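PDB 3LUF: Two-component system response regulator/GGDEF domain protein from Aeromonas salmonicida, which probably makes cyclic di-GMP from two GTP molecules, the part in this structure being its two receiver domains rather than the cyclase domain. Local coordinates for residues 21-26 / 111-116. Residues are numbered along the deposited sequence; the frame is centred on the assembly and turned at random.
Sequences IQAIAQ and YAVGLV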
loop_
_atom_site.group_PDB
_atom_site.type_symbol
_atom_site.label_atom_id
_atom_site.label_comp_id
_atom_site.label_asym_id
_atom_site.label_seq_id
_atom_site.Cartn_x
_atom_site.Cartn_y
_atom_site.Cartn_z
ATOM N N ILE B 21 5.985 -26.315 6.554
ATOM C CA ILE B 21 5.164 -26.782 7.684
ATOM C C ILE B 21 5.427 -25.927 8.910
ATOM O O ILE B 21 4.491 -25.392 9.488
ATOM C CB ILE B 21 5.401 -28.254 8.011
ATOM C CG1 ILE B 21 4.890 -29.134 6.851
ATOM C CG2 ILE B 21 4.744 -28.612 9.363
ATOM C CD1 ILE B 21 5.408 -30.587 6.915
ATOM N N GLN B 22 6.700 -25.770 9.276
ATOM C CA GLN B 22 7.078 -25.016 10.479
ATOM C C GLN B 22 6.570 -23.572 10.435
ATOM O O GLN B 22 5.991 -23.081 11.403
ATOM C CB GLN B 22 8.595 -25.036 10.649
ATOM C CG GLN B 22 9.145 -24.305 11.886
ATOM C CD GLN B 22 10.669 -24.319 11.893
ATOM O OE1 GLN B 22 11.296 -24.323 10.827
ATOM N NE2 GLN B 22 11.277 -24.339 13.084
ATOM N N ALA B 23 6.779 -22.906 9.302
ATOM C CA ALA B 23 6.385 -21.506 9.152
ATOM C C ALA B 23 4.862 -21.336 9.130
ATOM O O ALA B 23 4.322 -20.436 9.795
ATOM C CB ALA B 23 7.006 -20.898 7.935
ATOM N N ILE B 24 4.165 -22.199 8.388
ATOM C CA ILE B 24 2.713 -22.056 8.266
ATOM C C ILE B 24 2.027 -22.407 9.618
ATOM O O ILE B 24 1.061 -21.723 10.045
ATOM C CB ILE B 24 2.191 -22.890 7.078
ATOM C CG1 ILE B 24 2.681 -22.265 5.779
ATOM C CG2 ILE B 24 0.657 -22.946 7.082
ATOM C CD1 ILE B 24 2.496 -23.156 4.547
ATOM N N ALA B 25 2.573 -23.410 10.308
ATOM C CA ALA B 25 2.065 -23.838 11.605
ATOM C C ALA B 25 2.263 -22.743 12.654
ATOM O O ALA B 25 1.422 -22.581 13.540
ATOM C CB ALA B 25 2.753 -25.128 12.075
ATOM N N GLN B 26 3.364 -22.002 12.550
ATOM C CA GLN B 26 3.688 -21.040 13.593
ATOM C C GLN B 26 3.005 -19.706 13.349
ATOM O O GLN B 26 2.623 -19.027 14.292
ATOM C CB GLN B 26 5.200 -20.908 13.712
ATOM C CG GLN B 26 5.723 -19.781 14.584
ATOM C CD GLN B 26 7.201 -19.610 14.313
ATOM O OE1 GLN B 26 8.017 -20.377 14.811
ATOM N NE2 GLN B 26 7.544 -18.651 13.477
ATOM N N TYR B 111 6.944 -15.839 1.485
ATOM C CA TYR B 111 5.802 -15.329 0.712
ATOM C C TYR B 111 4.559 -16.257 0.821
ATOM O O TYR B 111 3.414 -15.788 0.931
ATOM C CB TYR B 111 6.185 -15.116 -0.761
ATOM C CG TYR B 111 5.083 -14.576 -1.633
ATOM C CD1 TYR B 111 4.854 -13.190 -1.746
ATOM C CD2 TYR B 111 4.262 -15.438 -2.353
ATOM C CE1 TYR B 111 3.805 -12.688 -2.574
ATOM C CE2 TYR B 111 3.243 -14.959 -3.158
ATOM C CZ TYR B 111 3.014 -13.597 -3.259
ATOM O OH TYR B 111 1.997 -13.184 -4.074
ATOM N N ALA B 112 4.796 -17.559 0.776
ATOM C CA ALA B 112 3.691 -18.538 0.819
ATOM C C ALA B 112 2.902 -18.426 2.147
ATOM O O ALA B 112 1.674 -18.619 2.205
ATOM C CB ALA B 112 4.271 -19.942 0.615
ATOM N N VAL B 113 3.603 -18.067 3.214
ATOM C CA VAL B 113 3.000 -18.002 4.547
ATOM C C VAL B 113 1.989 -16.856 4.640
ATOM O O VAL B 113 0.823 -17.045 5.017
ATOM C CB VAL B 113 4.088 -17.852 5.658
ATOM C CG1 VAL B 113 3.445 -17.799 7.027
ATOM C CG2 VAL B 113 5.101 -18.991 5.586
ATOM N N GLY B 114 2.412 -15.659 4.245
ATOM C CA GLY B 114 1.508 -14.522 4.189
ATOM C C GLY B 114 0.376 -14.760 3.230
ATOM O O GLY B 114 -0.741 -14.375 3.506
ATOM N N LEU B 115 0.659 -15.435 2.118
ATOM C CA LEU B 115 -0.365 -15.696 1.112
ATOM C C LEU B 115 -1.455 -16.602 1.664
ATOM O O LEU B 115 -2.642 -16.286 1.533
ATOM C CB LEU B 115 0.249 -16.379 -0.095
ATOM C CG LEU B 115 -0.699 -16.780 -1.224
ATOM C CD1 LEU B 115 -1.534 -15.636 -1.737
ATOM C CD2 LEU B 115 0.105 -17.399 -2.374
ATOM N N VAL B 116 -1.071 -17.716 2.269
ATOM C CA VAL B 116 -2.118 -18.694 2.683
ATOM C C VAL B 116 -2.958 -18.153 3.838
ATOM O O VAL B 116 -4.152 -18.466 3.960
ATOM C CB VAL B 116 -1.567 -20.120 2.997
ATOM C CG1 VAL B 116 -0.922 -20.699 1.696
ATOM C CG2 VAL B 116 -0.596 -20.111 4.201
#
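V113 reaches from helix 106-122 to helix 14-27 and shares the contact about equally with I24. Its CB points toward the other helix and there splits into two methyls. CG1, set anti to the backbone N (chi1 -179°), meets backbone rather than side chain: it lies 3.9 Å from A23 O. CG2, beside its own backbone N, does the closer packing, 3.6 Å from A23 CB and 4.1 Å from I24 CG1. A valine suits this place because both branches leave from CB and make the side chain broad close to the helix, just where the neighbour stands. A23 suits the facing position for the contrary reason: with a single methyl, it lets the forked residue come right up to the backbone.

I24 meets the same CG2 methyl that A23 touches. Its CB does not point straight across, but CG1 lies beside the backbone N (chi1 -69°) and touches the valines of two successive turns, for V116 CG2 stands 4.2 Å from I24 CG1. I24 and V113 pass alongside each other in opposite directions instead of meeting end to end. Beneath them is the central parallel sheet: I24 rests on I32 and L53, and V116 on V51 and L53, so I24 and V116 lie between the two helices and the strands, while V113 spans the gap from helix to helix.

The two helices, first and last of this CheY-like receiver domain, pack on the same face of its sheet, their local axes 9.4 Å apart and crossing at -35°. All four touching residues are buried and the side chains meet through carbon alone, so the pairing depends on shape and exclusion of water, with no directional bond between the segments to fix its register.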